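Local coordinates for TcpB (Brucella melitensis, PDB 4LQC), which is a bacterial TIR-domain protein, with the compact parallel-sheet, helix-covered fold that this family shares with adaptors and receptors of innate immune signalling, at residues Ala12-Asp17 against Phe72-Pro77; Phe21-Val26 against Ile36-Tyr41; Phe62-Leu67 against Lys132-Leu137. The protein carries 2 engineered substitutions. All coordinates share one frame; numbering follows the deposited sequence.

In the fold
From the N terminus, the chain runs out along strand 7-14 into 15-17, where contact 1 will later close a long loop when residues 72-77 return to it. Contact 2 comes first along the chain and lies wholly within that loop: strand 36-43 returns alongside helix 18-31, completing the first beta-alpha-beta unit. Strand 60-68 follows, pairing with strand 7-14 through backbone bonds of the engineered Ala12 to Ile64 and Val66. Contact 3 begins on this strand and closes only near the C-terminal end of the model, at helix 127-136, so it crosses contact 1 along the chain and follows contact 2 in series. Val66 touches Phe21 and Val22, and Leu134 touches Leu25, joining contacts 2 and 3 in one core.

Contact 1 of 3, residues Ala12-Asp17 against Phe72-Pro77; sequences AHAIED and FSKQWP. Engineered in segment 12-17: Ala12 (natural residue Ser), Ile15 (natural residue Ser).
The carboxylate of Glu16 turns both its oxygens to Lys74: NZ lies 3.0 Å from OE1 and 3.1 Å from OE2, each oxygen accepting through its syn lone pair, so the ammonium group sits in the fork of a two-pronged salt bridge. The other flat group, the Trp76 indole, carries Lys74 CB on one face, 3.2 Å above the plane and toward the rim. The two charged chains come from opposite directions, and each is bent at its second torsion. In Lys74 that bend (chi2 -64°) comes early and the chain then runs out nearly straight, CE passing Ala14 CB at 3.9 Å. The engineered Ile15 adds a loose touch on NZ through CG2. Both backbones turn tightly here: Gln75 N bonds Phe72 O across a type I turn, and Asp17 N bonds Ala14 O as the chain leaves its strand. The contact thus joins the end of the first strand of the parallel TIR sheet, 7-14, and the loop after it to the loop between helices 69-72 and 78-83. His70 of the first of these helices touches Ala14, Glu16 and Asp17, while Trp76 packs on Leu81 of the second and on Leu43 of strand 36-43.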
# COMPACT_ATOMS: atom_id res chain seq x y z
N ALA B 12 17.63 -1.31 -3.76
CA ALA B 12 17.80 -0.68 -2.47
C ALA B 12 16.54 -0.87 -1.63
O ALA B 12 15.43 -0.64 -2.11
CB ALA B 12 18.10 0.81 -2.64
N HIS B 13 16.70 -1.26 -0.38
CA HIS B 13 15.56 -1.61 0.44
C HIS B 13 15.93 -1.52 1.91
O HIS B 13 17.11 -1.60 2.26
CB HIS B 13 15.20 -3.06 0.15
CG HIS B 13 16.33 -4.00 0.37
ND1 HIS B 13 17.38 -4.13 -0.52
CD2 HIS B 13 16.60 -4.86 1.38
CE1 HIS B 13 18.23 -5.03 -0.07
NE2 HIS B 13 17.78 -5.49 1.08
N ALA B 14 14.93 -1.33 2.76
CA ALA B 14 15.15 -1.42 4.19
C ALA B 14 15.36 -2.89 4.55
O ALA B 14 14.84 -3.78 3.89
CB ALA B 14 13.95 -0.85 4.93
N ILE B 15 16.14 -3.15 5.59
CA ILE B 15 16.39 -4.54 5.96
C ILE B 15 15.10 -5.28 6.30
O ILE B 15 14.97 -6.46 6.00
CB ILE B 15 17.38 -4.66 7.14
CG1 ILE B 15 17.55 -6.14 7.51
CG2 ILE B 15 16.91 -3.83 8.32
CD1 ILE B 15 18.59 -6.40 8.58
N GLU B 16 14.15 -4.58 6.89
CA GLU B 16 12.91 -5.20 7.35
C GLU B 16 12.15 -5.82 6.19
O GLU B 16 11.35 -6.73 6.38
CB GLU B 16 12.02 -4.18 8.06
CG GLU B 16 12.52 -3.76 9.44
CD GLU B 16 13.45 -2.56 9.39
OE1 GLU B 16 13.72 -2.04 8.28
OE2 GLU B 16 13.91 -2.11 10.47
N ASP B 17 12.41 -5.31 4.98
CA ASP B 17 11.76 -5.80 3.76
C ASP B 17 12.58 -6.89 3.08
O ASP B 17 12.11 -7.52 2.13
CB ASP B 17 11.61 -4.65 2.76
CG ASP B 17 10.59 -3.63 3.19
OD1 ASP B 17 9.44 -4.02 3.51
OD2 ASP B 17 10.93 -2.42 3.19
N PHE B 72 10.98 4.62 4.75
CA PHE B 72 10.88 6.01 5.22
C PHE B 72 11.23 6.15 6.70
O PHE B 72 11.70 7.20 7.12
CB PHE B 72 9.50 6.57 4.96
CG PHE B 72 9.16 6.72 3.51
CD1 PHE B 72 9.86 7.60 2.71
CD2 PHE B 72 8.10 6.01 2.96
CE1 PHE B 72 9.54 7.75 1.37
CE2 PHE B 72 7.77 6.16 1.62
CZ PHE B 72 8.50 7.03 0.83
N SER B 73 11.01 5.09 7.48
CA SER B 73 11.28 5.14 8.92
C SER B 73 12.75 5.39 9.22
O SER B 73 13.10 5.83 10.32
CB SER B 73 10.84 3.86 9.62
OG SER B 73 11.77 2.82 9.40
N LYS B 74 13.62 5.14 8.24
CA LYS B 74 15.05 5.37 8.42
C LYS B 74 15.34 6.87 8.50
O LYS B 74 16.46 7.27 8.78
CB LYS B 74 15.87 4.76 7.27
CG LYS B 74 15.61 3.29 6.98
CD LYS B 74 15.99 2.39 8.16
CE LYS B 74 15.26 1.06 8.09
NZ LYS B 74 15.59 0.17 9.23
N GLN B 75 14.33 7.69 8.24
CA GLN B 75 14.46 9.14 8.32
C GLN B 75 15.56 9.68 7.42
O GLN B 75 16.53 10.27 7.90
CB GLN B 75 14.70 9.58 9.78
CG GLN B 75 13.49 9.40 10.71
CD GLN B 75 13.73 9.96 12.11
OE1 GLN B 75 14.86 9.94 12.62
NE2 GLN B 75 12.68 10.48 12.74
N TRP B 76 15.41 9.49 6.11
CA TRP B 76 16.39 9.95 5.13
C TRP B 76 16.30 11.46 4.98
O TRP B 76 15.27 12.04 5.27
CB TRP B 76 16.15 9.28 3.77
CG TRP B 76 16.20 7.78 3.85
CD1 TRP B 76 15.14 6.91 3.79
CD2 TRP B 76 17.37 6.98 4.03
NE1 TRP B 76 15.59 5.61 3.92
CE2 TRP B 76 16.96 5.63 4.06
CE3 TRP B 76 18.74 7.27 4.16
CZ2 TRP B 76 17.86 4.57 4.23
CZ3 TRP B 76 19.63 6.23 4.33
CH2 TRP B 76 19.19 4.89 4.35
N PRO B 77 17.39 12.11 4.52
CA PRO B 77 17.27 13.55 4.32
C PRO B 77 16.23 13.84 3.25
O PRO B 77 16.05 13.02 2.36
CB PRO B 77 18.69 13.97 3.86
CG PRO B 77 19.59 12.89 4.39
CD PRO B 77 18.75 11.62 4.28

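Contact 2 of 3, residues Phe21-Val26 against Ile36-Tyr41; sequences FVQDLV and IFYDAY
Tyr38 swings its ring toward Val22 and Val26 by placing CG roughly opposite the backbone N (chi1 158°), and the two valines, one helical turn apart, answer with the same rotamer. In each, CG1 is the methyl opposite the backbone N and CG2 the one opposite the carbonyl carbon, yet they present different branches to the tyrosine. Val26 lays CG2 over one ring face, 4.0 Å from the Tyr38 centroid and 20° off the normal, a CH-pi contact. The methyl is displaced toward the root of the ring, where it comes 3.8 Å from Tyr38 CG, the valine standing roughly perpendicular to the tyrosine. Val22 uses CG1 instead, which approaches the ring obliquely and stops 3.5 Å from Tyr38 CE1.

This is the packing of a beta-alpha-beta unit: strand 7-14, helix 18-31 and strand 36-43, the last being the outermost on this side of the parallel TIR sheet. The helix meets strand 36-43 through Val22 and Val26, and strand 7-14 through Leu25 on Ile11 and Val22 on His13.

Farther out, the Tyr38 hydroxyl rests beside the aliphatic part of Gln23, with Tyr38 OH 3.9 Å from Gln23 CB. Its hydrogen-bonding partner is the backbone oxygen of Lys18 at the start of the same helix, and the lysine side chain also makes a cation-pi contact with the ring. At the opposite end of the contact the backbones draw closer, with Val26 CA 7.0 Å from Ile36 CA. There Ile36 sends its CD1 methyl to within 3.6 Å of Val26 O, while its own carbonyl oxygen accepts a bond from Arg30 NH2.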
# COMPACT_ATOMS: atom_id res chain seq x y z
N PHE B 21 9.16 -9.13 0.60
CA PHE B 21 8.95 -8.69 -0.78
C PHE B 21 10.23 -8.62 -1.62
O PHE B 21 10.21 -9.02 -2.79
CB PHE B 21 8.20 -7.35 -0.86
CG PHE B 21 8.10 -6.80 -2.27
CD1 PHE B 21 7.29 -7.41 -3.22
CD2 PHE B 21 8.84 -5.68 -2.66
CE1 PHE B 21 7.21 -6.92 -4.52
CE2 PHE B 21 8.77 -5.19 -3.96
CZ PHE B 21 7.95 -5.82 -4.89
N VAL B 22 11.31 -8.09 -1.06
CA VAL B 22 12.55 -7.96 -1.84
C VAL B 22 13.05 -9.33 -2.34
O VAL B 22 13.40 -9.48 -3.51
CB VAL B 22 13.66 -7.20 -1.06
CG1 VAL B 22 14.91 -7.05 -1.92
CG2 VAL B 22 13.15 -5.85 -0.60
N GLN B 23 13.07 -10.34 -1.48
CA GLN B 23 13.55 -11.64 -1.94
C GLN B 23 12.63 -12.24 -3.00
O GLN B 23 13.10 -12.79 -4.00
CB GLN B 23 13.73 -12.62 -0.78
CG GLN B 23 14.74 -13.74 -1.08
CD GLN B 23 14.76 -14.82 -0.02
OE1 GLN B 23 13.84 -14.93 0.78
NE2 GLN B 23 15.82 -15.63 -0.03
N ASP B 24 11.32 -12.13 -2.78
CA ASP B 24 10.34 -12.46 -3.81
C ASP B 24 10.68 -11.83 -5.16
O ASP B 24 10.75 -12.53 -6.17
CB ASP B 24 8.96 -11.91 -3.41
CG ASP B 24 8.38 -12.59 -2.19
OD1 ASP B 24 7.19 -12.30 -1.88
OD2 ASP B 24 9.09 -13.39 -1.54
N LEU B 25 10.89 -10.51 -5.18
CA LEU B 25 11.16 -9.78 -6.42
C LEU B 25 12.54 -10.08 -7.02
O LEU B 25 12.71 -10.07 -8.24
CB LEU B 25 11.01 -8.27 -6.19
CG LEU B 25 11.28 -7.39 -7.40
CD1 LEU B 25 10.44 -7.79 -8.61
CD2 LEU B 25 11.03 -5.93 -7.04
N VAL B 26 13.52 -10.36 -6.16
CA VAL B 26 14.83 -10.79 -6.65
C VAL B 26 14.73 -12.15 -7.33
O VAL B 26 15.30 -12.34 -8.41
CB VAL B 26 15.90 -10.82 -5.53
CG1 VAL B 26 17.18 -11.40 -6.06
CG2 VAL B 26 16.14 -9.42 -5.00
N ILE B 36 20.68 -8.96 -11.04
CA ILE B 36 20.28 -8.02 -9.97
C ILE B 36 21.21 -8.07 -8.77
O ILE B 36 21.46 -9.15 -8.21
CB ILE B 36 18.88 -8.34 -9.42
CG1 ILE B 36 17.94 -8.69 -10.55
CG2 ILE B 36 18.31 -7.16 -8.63
CD1 ILE B 36 17.33 -10.01 -10.35
N PHE B 37 21.71 -6.89 -8.38
CA PHE B 37 22.42 -6.70 -7.13
C PHE B 37 21.41 -6.50 -6.00
O PHE B 37 20.43 -5.76 -6.16
CB PHE B 37 23.35 -5.48 -7.19
CG PHE B 37 24.62 -5.69 -7.98
CD1 PHE B 37 25.54 -6.64 -7.58
CD2 PHE B 37 24.88 -4.93 -9.11
CE1 PHE B 37 26.70 -6.83 -8.29
CE2 PHE B 37 26.04 -5.11 -9.82
CZ PHE B 37 26.96 -6.07 -9.41
N TYR B 38 21.67 -7.12 -4.86
CA TYR B 38 20.69 -7.18 -3.79
C TYR B 38 21.33 -7.06 -2.42
O TYR B 38 21.06 -6.11 -1.68
CB TYR B 38 19.92 -8.50 -3.98
CG TYR B 38 19.19 -9.11 -2.81
CD1 TYR B 38 18.39 -8.35 -1.97
CD2 TYR B 38 19.23 -10.48 -2.62
CE1 TYR B 38 17.70 -8.94 -0.93
CE2 TYR B 38 18.55 -11.07 -1.60
CZ TYR B 38 17.78 -10.31 -0.75
OH TYR B 38 17.10 -10.93 0.28
N ASP B 39 22.21 -8.01 -2.09
CA ASP B 39 22.77 -8.11 -0.74
C ASP B 39 23.47 -6.85 -0.21
O ASP B 39 23.37 -6.56 0.99
CB ASP B 39 23.73 -9.29 -0.62
CG ASP B 39 24.39 -9.37 0.75
OD1 ASP B 39 23.69 -9.70 1.73
OD2 ASP B 39 25.59 -9.09 0.86
N ALA B 40 24.18 -6.13 -1.08
CA ALA B 40 24.97 -4.97 -0.66
C ALA B 40 24.16 -3.69 -0.65
O ALA B 40 24.69 -2.61 -0.38
CB ALA B 40 26.22 -4.80 -1.55
N TYR B 41 22.88 -3.80 -0.94
CA TYR B 41 22.04 -2.62 -1.04
C TYR B 41 20.96 -2.58 0.02
O TYR B 41 19.93 -1.94 -0.15
CB TYR B 41 21.47 -2.50 -2.46
CG TYR B 41 22.60 -2.19 -3.42
CD1 TYR B 41 23.08 -0.90 -3.55
CD2 TYR B 41 23.22 -3.20 -4.14
CE1 TYR B 41 24.13 -0.62 -4.39
CE2 TYR B 41 24.27 -2.92 -4.99
CZ TYR B 41 24.72 -1.63 -5.11
OH TYR B 41 25.77 -1.33 -5.94

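Contact 3 of 3, residues Phe62-Leu67 against Lys132-Leu137; sequences FGIVVL and KELHSL
Phe62 and Leu137 make the CH-pi part of this contact. Leu137 drops CD1 squarely onto one face of the phenyl ring, 4.2 Å from the centroid and 10° off the normal. Closer to the backbone, Leu137 CB lies 4.0 Å from Phe62 CE2, and the same ring carbon is 3.9 Å from Leu137 O, so the ring is met by both the side chain and the main chain of the leucine.

The second kind is aliphatic. Ile64 and Leu134 meet end-on, their CD1 methyls 3.8 Å apart. The isoleucine chain is fully extended at its outer bond (chi2 174°), which carries that methyl well out from the strand. Phe62 and Ile64 are two apart on a strand; Leu134 lies on helix 127-136 and Leu137 follows three residues on. The strand is 60-68, the middle one of the parallel five-stranded TIR sheet, and the helix is the last in the domain. Helix 18-31 packs beside it on the same sheet face, its Leu29 touching both Ile64 and Leu134.

No hydrogen bond spans the two segments. The strand's backbone groups pair with its neighbours in the sheet, Phe62 with Asp8 and Phe10, Gly63 with Arg94 and Leu96.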
# COMPACT_ATOMS: atom_id res chain seq x y z
N PHE B 62 19.70 0.08 -14.07
CA PHE B 62 18.60 0.70 -13.34
C PHE B 62 18.66 0.52 -11.83
O PHE B 62 19.29 -0.39 -11.32
CB PHE B 62 17.27 0.18 -13.87
CG PHE B 62 16.93 0.69 -15.24
CD1 PHE B 62 16.42 1.97 -15.40
CD2 PHE B 62 17.14 -0.10 -16.36
CE1 PHE B 62 16.10 2.44 -16.66
CE2 PHE B 62 16.83 0.36 -17.62
CZ PHE B 62 16.31 1.63 -17.77
N GLY B 63 17.99 1.42 -11.11
CA GLY B 63 17.87 1.32 -9.68
C GLY B 63 16.42 1.15 -9.24
O GLY B 63 15.53 1.89 -9.65
N ILE B 64 16.20 0.12 -8.42
CA ILE B 64 14.91 -0.10 -7.80
C ILE B 64 15.02 0.33 -6.35
O ILE B 64 15.96 -0.05 -5.65
CB ILE B 64 14.50 -1.59 -7.85
CG1 ILE B 64 14.45 -2.09 -9.30
CG2 ILE B 64 13.14 -1.79 -7.21
CD1 ILE B 64 14.19 -3.58 -9.42
N VAL B 65 14.08 1.13 -5.90
CA VAL B 65 14.01 1.51 -4.50
C VAL B 65 12.65 1.07 -3.97
O VAL B 65 11.61 1.52 -4.45
CB VAL B 65 14.13 3.01 -4.33
CG1 VAL B 65 14.30 3.35 -2.86
CG2 VAL B 65 15.29 3.55 -5.14
N VAL B 66 12.67 0.17 -3.00
CA VAL B 66 11.45 -0.31 -2.39
C VAL B 66 10.95 0.70 -1.36
O VAL B 66 11.44 0.74 -0.23
CB VAL B 66 11.70 -1.67 -1.74
CG1 VAL B 66 10.39 -2.27 -1.22
CG2 VAL B 66 12.35 -2.58 -2.74
N LEU B 67 9.96 1.50 -1.76
CA LEU B 67 9.38 2.53 -0.91
C LEU B 67 8.34 1.99 0.06
O LEU B 67 7.17 1.87 -0.28
CB LEU B 67 8.70 3.58 -1.78
CG LEU B 67 9.63 4.42 -2.66
CD1 LEU B 67 8.80 5.57 -3.24
CD2 LEU B 67 10.78 4.94 -1.83
N LYS B 132 7.95 -8.91 -14.65
CA LYS B 132 7.81 -8.84 -16.11
C LYS B 132 8.02 -7.42 -16.63
O LYS B 132 8.77 -7.19 -17.58
CB LYS B 132 6.43 -9.35 -16.55
CG LYS B 132 6.20 -10.80 -16.21
CD LYS B 132 4.91 -11.36 -16.85
CE LYS B 132 4.78 -12.88 -16.59
NZ LYS B 132 3.37 -13.39 -16.66
N GLU B 133 7.36 -6.47 -15.98
CA GLU B 133 7.43 -5.07 -16.38
C GLU B 133 8.83 -4.51 -16.25
O GLU B 133 9.30 -3.80 -17.14
CB GLU B 133 6.47 -4.26 -15.53
CG GLU B 133 6.35 -2.82 -15.96
CD GLU B 133 4.93 -2.34 -15.84
OE1 GLU B 133 4.03 -3.20 -15.83
OE2 GLU B 133 4.71 -1.11 -15.75
N LEU B 134 9.48 -4.80 -15.13
CA LEU B 134 10.85 -4.35 -14.93
C LEU B 134 11.74 -5.01 -15.97
O LEU B 134 12.61 -4.35 -16.54
CB LEU B 134 11.32 -4.71 -13.52
CG LEU B 134 10.68 -3.90 -12.40
CD1 LEU B 134 10.95 -4.55 -11.05
CD2 LEU B 134 11.25 -2.49 -12.43
N HIS B 135 11.52 -6.30 -16.20
CA HIS B 135 12.30 -7.07 -17.16
C HIS B 135 12.24 -6.47 -18.57
O HIS B 135 13.23 -6.48 -19.30
CB HIS B 135 11.86 -8.53 -17.19
CG HIS B 135 12.57 -9.36 -18.22
ND1 HIS B 135 13.81 -9.93 -18.00
CD2 HIS B 135 12.21 -9.73 -19.47
CE1 HIS B 135 14.18 -10.61 -19.07
NE2 HIS B 135 13.23 -10.50 -19.98
N SER B 136 11.08 -5.93 -18.93
CA SER B 136 10.92 -5.27 -20.22
C SER B 136 11.89 -4.12 -20.46
O SER B 136 12.26 -3.85 -21.61
CB SER B 136 9.50 -4.75 -20.39
OG SER B 136 8.69 -5.77 -20.93
N LEU B 137 12.31 -3.43 -19.40
CA LEU B 137 13.25 -2.31 -19.52
C LEU B 137 14.65 -2.74 -19.93
O LEU B 137 15.43 -1.94 -20.44
CB LEU B 137 13.34 -1.52 -18.22
CG LEU B 137 12.09 -0.81 -17.71
CD1 LEU B 137 12.50 0.15 -16.61
CD2 LEU B 137 11.39 -0.08 -18.84